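Local coordinates for putative nisin-resistance protein (Streptococcus agalactiae 515, PDB 4Y68) that probably acts as a membrane-attached serine peptidase of family S41 that recognises and cleaves the lantibiotic nisin, giving the bacterium resistance to it, at residues Ile169-Phe182 with Thr193-Ile206. Residues are numbered along the deposited sequence; the frame is centred on the assembly and turned at random.
Sequences IGGLASILPNDTLF and TITMKNIPLEALKI
M196 reaches in among I169, A173, L176 and L181, and its methyl does most of the touching: CE lies 3.6 Å from CB of L176 and 3.8 Å from CG2 of I169. The side chain leaves with CG anti to the backbone N (chi1 -170°) and then bends at both of the next torsions, which turns the thioether in among these apolar groups. CG1 of I199 meets the same I169 CG2 at 4.0 Å, the two side chains crossing at about a right angle. Farther along, G170 presents bare backbone to three branched side chains: its CA packs on CD2 of L201 and CD1 of L204, while CD1 of I206 touches its carbonyl oxygen.

Between the paired strands, I194 lies over one face of the F182 ring, a CH-pi contact with CB 4.0 Å from the ring centroid, and the two side chains run side by side in the same direction. The backbone pairing of the two strands is irregular here. I194 O takes a firm bond from L181 N (2.7 Å), in the carbonyl plane, and a weak one from F182 N; I194 N returns a bond to F182 O (2.9 Å). Beyond the bulge, M196 N donates to D179 O at 3.2 Å from above the carbonyl plane, and a water joins N178 OD1 to K197 N.

Second-shell bonds shape the turn that follows: N198 OD1 accepts from T195 N, and R208 binds the carbonyl oxygens of M196 and I199. Two residues, L181 and F182, set against the single I194 constitute a classic beta bulge, set in the hairpin of strands 180-185 and 191-195, whose outgoing chain folds back over helix 165-171 within the S41 peptidase region.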
loop_
_atom_site.group_PDB
_atom_site.type_symbol
_atom_site.label_atom_id
_atom_site.label_comp_id
_atom_site.label_asym_id
_atom_site.label_seq_id
_atom_site.Cartn_x
_atom_site.Cartn_y
_atom_site.Cartn_z
ATOM N N ILE A 169 -7.237 -1.951 5.299
ATOM C CA ILE A 169 -7.050 -2.609 6.576
ATOM C C ILE A 169 -8.300 -2.405 7.411
ATOM O O ILE A 169 -8.791 -3.341 8.026
ATOM C CB ILE A 169 -5.827 -2.078 7.349
ATOM C CG1 ILE A 169 -4.526 -2.448 6.633
ATOM C CG2 ILE A 169 -5.821 -2.671 8.756
ATOM C CD1 ILE A 169 -4.298 -3.930 6.486
ATOM N N GLY A 170 -8.809 -1.181 7.425
ATOM C CA GLY A 170 -10.005 -0.853 8.187
ATOM C C GLY A 170 -11.242 -1.707 7.910
ATOM O O GLY A 170 -11.905 -2.184 8.832
ATOM N N GLY A 171 -11.559 -1.909 6.640
ATOM C CA GLY A 171 -12.721 -2.693 6.283
ATOM C C GLY A 171 -12.566 -4.138 6.722
ATOM O O GLY A 171 -13.551 -4.820 6.984
ATOM N N LEU A 172 -11.327 -4.601 6.816
ATOM C CA LEU A 172 -11.053 -5.986 7.176
ATOM C C LEU A 172 -10.781 -6.143 8.670
ATOM O O LEU A 172 -10.325 -7.206 9.120
ATOM C CB LEU A 172 -9.869 -6.515 6.368
ATOM C CG LEU A 172 -10.078 -6.441 4.845
ATOM C CD1 LEU A 172 -8.793 -6.662 4.046
ATOM C CD2 LEU A 172 -11.156 -7.422 4.388
ATOM N N ALA A 173 -11.083 -5.096 9.434
ATOM C CA ALA A 173 -10.721 -5.038 10.851
ATOM C C ALA A 173 -11.280 -6.220 11.617
ATOM O O ALA A 173 -10.595 -6.801 12.450
ATOM C CB ALA A 173 -11.199 -3.732 11.488
ATOM N N SER A 174 -12.523 -6.582 11.324
ATOM C CA SER A 174 -13.189 -7.654 12.056
ATOM C C SER A 174 -12.492 -9.009 11.919
ATOM O O SER A 174 -12.724 -9.912 12.741
ATOM C CB SER A 174 -14.665 -7.773 11.600
ATOM O OG SER A 174 -14.791 -8.545 10.408
ATOM N N ILE A 175 -11.652 -9.182 10.895
ATOM C CA ILE A 175 -10.938 -10.457 10.756
ATOM C C ILE A 175 -9.427 -10.326 10.952
ATOM O O ILE A 175 -8.668 -11.243 10.628
ATOM C CB ILE A 175 -11.188 -11.148 9.381
ATOM C CG1 ILE A 175 -11.016 -10.175 8.222
ATOM C CG2 ILE A 175 -12.593 -11.790 9.325
ATOM C CD1 ILE A 175 -11.241 -10.809 6.872
ATOM N N LEU A 176 -8.992 -9.211 11.517
ATOM C CA LEU A 176 -7.567 -9.029 11.811
ATOM C C LEU A 176 -7.312 -8.839 13.317
ATOM O O LEU A 176 -8.175 -8.396 14.057
ATOM C CB LEU A 176 -7.001 -7.833 11.031
ATOM C CG LEU A 176 -6.700 -7.988 9.528
ATOM C CD1 LEU A 176 -6.512 -6.616 8.885
ATOM C CD2 LEU A 176 -5.494 -8.851 9.289
ATOM N N PRO A 177 -6.102 -9.159 13.766
ATOM C CA PRO A 177 -5.725 -9.043 15.175
ATOM C C PRO A 177 -5.736 -7.597 15.620
ATOM O O PRO A 177 -5.405 -6.732 14.803
ATOM C CB PRO A 177 -4.287 -9.598 15.209
ATOM C CG PRO A 177 -4.148 -10.368 13.976
ATOM C CD PRO A 177 -5.010 -9.713 12.952
ATOM N N ASN A 178 -6.097 -7.330 16.873
ATOM C CA ASN A 178 -5.837 -6.012 17.453
ATOM C C ASN A 178 -4.418 -5.997 18.001
ATOM O O ASN A 178 -4.206 -5.957 19.202
ATOM C CB ASN A 178 -6.843 -5.678 18.551
ATOM C CG ASN A 178 -6.678 -4.273 19.076
ATOM O OD1 ASN A 178 -6.258 -3.369 18.358
ATOM N ND2 ASN A 178 -6.998 -4.081 20.341
ATOM N N ASP A 179 -3.449 -6.060 17.103
ATOM C CA ASP A 179 -2.050 -6.279 17.467
ATOM C C ASP A 179 -1.182 -5.874 16.276
ATOM O O ASP A 179 -1.660 -5.259 15.324
ATOM C CB ASP A 179 -1.811 -7.764 17.819
ATOM C CG ASP A 179 -0.624 -7.987 18.766
ATOM O OD1 ASP A 179 0.367 -7.228 18.731
ATOM O OD2 ASP A 179 -0.693 -8.946 19.563
ATOM N N THR A 180 0.073 -6.286 16.312
ATOM C CA THR A 180 1.015 -6.017 15.251
ATOM C C THR A 180 0.514 -6.545 13.905
ATOM O O THR A 180 0.069 -7.670 13.801
ATOM C CB THR A 180 2.379 -6.636 15.587
ATOM O OG1 THR A 180 3.013 -5.853 16.613
ATOM C CG2 THR A 180 3.259 -6.680 14.363
ATOM N N LEU A 181 0.561 -5.700 12.888
ATOM C CA LEU A 181 0.215 -6.113 11.535
ATOM C C LEU A 181 1.465 -6.454 10.717
ATOM O O LEU A 181 1.533 -7.526 10.114
ATOM C CB LEU A 181 -0.605 -5.021 10.851
ATOM C CG LEU A 181 -2.129 -5.090 11.010
ATOM C CD1 LEU A 181 -2.599 -6.045 12.095
ATOM C CD2 LEU A 181 -2.714 -3.710 11.203
ATOM N N PHE A 182 2.429 -5.535 10.671
ATOM C CA PHE A 182 3.757 -5.813 10.119
ATOM C C PHE A 182 4.746 -4.820 10.746
ATOM O O PHE A 182 4.326 -3.890 11.420
ATOM C CB PHE A 182 3.775 -5.730 8.572
ATOM C CG PHE A 182 3.312 -4.403 8.028
ATOM C CD1 PHE A 182 1.975 -4.181 7.743
ATOM C CD2 PHE A 182 4.207 -3.375 7.821
ATOM C CE1 PHE A 182 1.544 -2.956 7.257
ATOM C CE2 PHE A 182 3.778 -2.150 7.326
ATOM C CZ PHE A 182 2.455 -1.937 7.048
ATOM N N THR A 193 6.398 -0.315 13.981
ATOM C CA THR A 193 5.394 -1.354 13.844
ATOM C C THR A 193 4.099 -0.718 13.388
ATOM O O THR A 193 3.730 0.315 13.901
ATOM C CB THR A 193 5.194 -2.110 15.175
ATOM O OG1 THR A 193 6.324 -2.960 15.414
ATOM C CG2 THR A 193 3.941 -2.971 15.123
ATOM N N ILE A 194 3.434 -1.301 12.394
ATOM C CA ILE A 194 2.053 -0.915 12.110
ATOM C C ILE A 194 1.108 -1.892 12.840
ATOM O O ILE A 194 1.119 -3.090 12.570
ATOM C CB ILE A 194 1.753 -0.906 10.607
ATOM C CG1 ILE A 194 2.633 0.119 9.880
ATOM C CG2 ILE A 194 0.262 -0.669 10.355
ATOM C CD1 ILE A 194 2.489 1.560 10.397
ATOM N N THR A 195 0.348 -1.380 13.804
ATOM C CA THR A 195 -0.623 -2.166 14.562
ATOM C C THR A 195 -2.004 -1.689 14.179
ATOM O O THR A 195 -2.147 -0.660 13.518
ATOM C CB THR A 195 -0.483 -2.011 16.119
ATOM O OG1 THR A 195 -0.837 -0.671 16.500
ATOM C CG2 THR A 195 0.922 -2.293 16.580
ATOM N N MET A 196 -3.021 -2.409 14.628
ATOM C CA MET A 196 -4.378 -2.004 14.335
ATOM C C MET A 196 -4.663 -0.626 14.947
ATOM O O MET A 196 -5.399 0.147 14.369
ATOM C CB MET A 196 -5.369 -3.070 14.823
ATOM C CG MET A 196 -6.807 -2.869 14.349
ATOM S SD MET A 196 -7.032 -2.679 12.562
ATOM C CE MET A 196 -6.758 -4.341 11.992
ATOM N N LYS A 197 -4.035 -0.290 16.073
ATOM C CA LYS A 197 -4.150 1.067 16.656
ATOM C C LYS A 197 -3.622 2.217 15.775
ATOM O O LYS A 197 -4.206 3.294 15.727
ATOM C CB LYS A 197 -3.426 1.121 17.998
ATOM C CG LYS A 197 -3.899 0.089 18.983
ATOM C CD LYS A 197 -2.770 -0.353 19.926
ATOM C CE LYS A 197 -2.612 0.558 21.157
ATOM N NZ LYS A 197 -2.148 1.952 20.862
ATOM N N ASN A 198 -2.503 2.019 15.094
ATOM C CA ASN A 198 -2.037 3.041 14.158
ATOM C C ASN A 198 -2.995 3.273 12.969
ATOM O O ASN A 198 -2.728 4.137 12.125
ATOM C CB ASN A 198 -0.656 2.695 13.593
ATOM C CG ASN A 198 0.357 2.365 14.659
ATOM O OD1 ASN A 198 1.093 1.387 14.518
ATOM N ND2 ASN A 198 0.401 3.160 15.733
ATOM N N ILE A 199 -4.073 2.491 12.880
ATOM C CA ILE A 199 -5.020 2.623 11.777
ATOM C C ILE A 199 -6.150 3.535 12.217
ATOM O O ILE A 199 -6.814 3.247 13.203
ATOM C CB ILE A 199 -5.610 1.260 11.341
ATOM C CG1 ILE A 199 -4.500 0.238 11.093
ATOM C CG2 ILE A 199 -6.488 1.427 10.090
ATOM C CD1 ILE A 199 -3.709 0.503 9.831
ATOM N N PRO A 200 -6.366 4.645 11.501
ATOM C CA PRO A 200 -7.395 5.609 11.918
ATOM C C PRO A 200 -8.816 5.089 11.759
ATOM O O PRO A 200 -9.546 5.596 10.921
ATOM C CB PRO A 200 -7.156 6.798 10.979
ATOM C CG PRO A 200 -5.728 6.698 10.614
ATOM C CD PRO A 200 -5.469 5.216 10.487
ATOM N N LEU A 201 -9.201 4.098 12.550
ATOM C CA LEU A 201 -10.536 3.526 12.457
ATOM C C LEU A 201 -11.616 4.555 12.797
ATOM O O LEU A 201 -12.686 4.562 12.185
ATOM C CB LEU A 201 -10.667 2.313 13.380
ATOM C CG LEU A 201 -9.814 1.089 13.063
ATOM C CD1 LEU A 201 -10.238 -0.045 13.937
ATOM C CD2 LEU A 201 -9.900 0.687 11.603
ATOM N N GLU A 202 -11.334 5.408 13.783
ATOM C CA GLU A 202 -12.279 6.442 14.206
ATOM C C GLU A 202 -12.793 7.223 12.986
ATOM O O GLU A 202 -13.991 7.408 12.825
ATOM C CB GLU A 202 -11.630 7.386 15.234
ATOM C CG GLU A 202 -11.431 6.779 16.653
ATOM C CD GLU A 202 -10.242 5.802 16.747
ATOM O OE1 GLU A 202 -9.383 5.791 15.836
ATOM O OE2 GLU A 202 -10.172 5.031 17.734
ATOM N N ALA A 203 -11.879 7.651 12.123
ATOM C CA ALA A 203 -12.232 8.302 10.868
ATOM C C ALA A 203 -13.230 7.515 9.987
ATOM O O ALA A 203 -14.029 8.113 9.286
ATOM C CB ALA A 203 -10.987 8.571 10.080
ATOM N N LEU A 204 -13.165 6.188 10.007
ATOM C CA LEU A 204 -14.067 5.363 9.217
ATOM C C LEU A 204 -15.379 5.095 9.965
ATOM O O LEU A 204 -16.244 4.367 9.472
ATOM C CB LEU A 204 -13.397 4.038 8.872
ATOM C CG LEU A 204 -11.954 4.110 8.362
ATOM C CD1 LEU A 204 -11.374 2.717 8.116
ATOM C CD2 LEU A 204 -11.880 4.948 7.103
ATOM N N LYS A 205 -15.495 5.674 11.160
ATOM C CA LYS A 205 -16.570 5.374 12.116
ATOM C C LYS A 205 -16.759 3.876 12.282
ATOM O O LYS A 205 -17.874 3.376 12.227
ATOM C CB LYS A 205 -17.899 6.024 11.696
ATOM C CG LYS A 205 -17.767 7.486 11.234
ATOM C CD LYS A 205 -19.074 8.257 11.423
ATOM C CE LYS A 205 -19.022 9.631 10.766
ATOM N NZ LYS A 205 -20.349 10.336 10.802
ATOM N N ILE A 206 -15.652 3.169 12.462
ATOM C CA ILE A 206 -15.673 1.750 12.778
ATOM C C ILE A 206 -15.162 1.571 14.203
ATOM O O ILE A 206 -14.214 2.232 14.613
ATOM C CB ILE A 206 -14.807 0.937 11.808
ATOM C CG1 ILE A 206 -15.409 0.944 10.405
ATOM C CG2 ILE A 206 -14.643 -0.491 12.311
ATOM C CD1 ILE A 206 -14.690 0.027 9.441
HETATM O O HOH W 1 -3.470 -2.776 17.778
#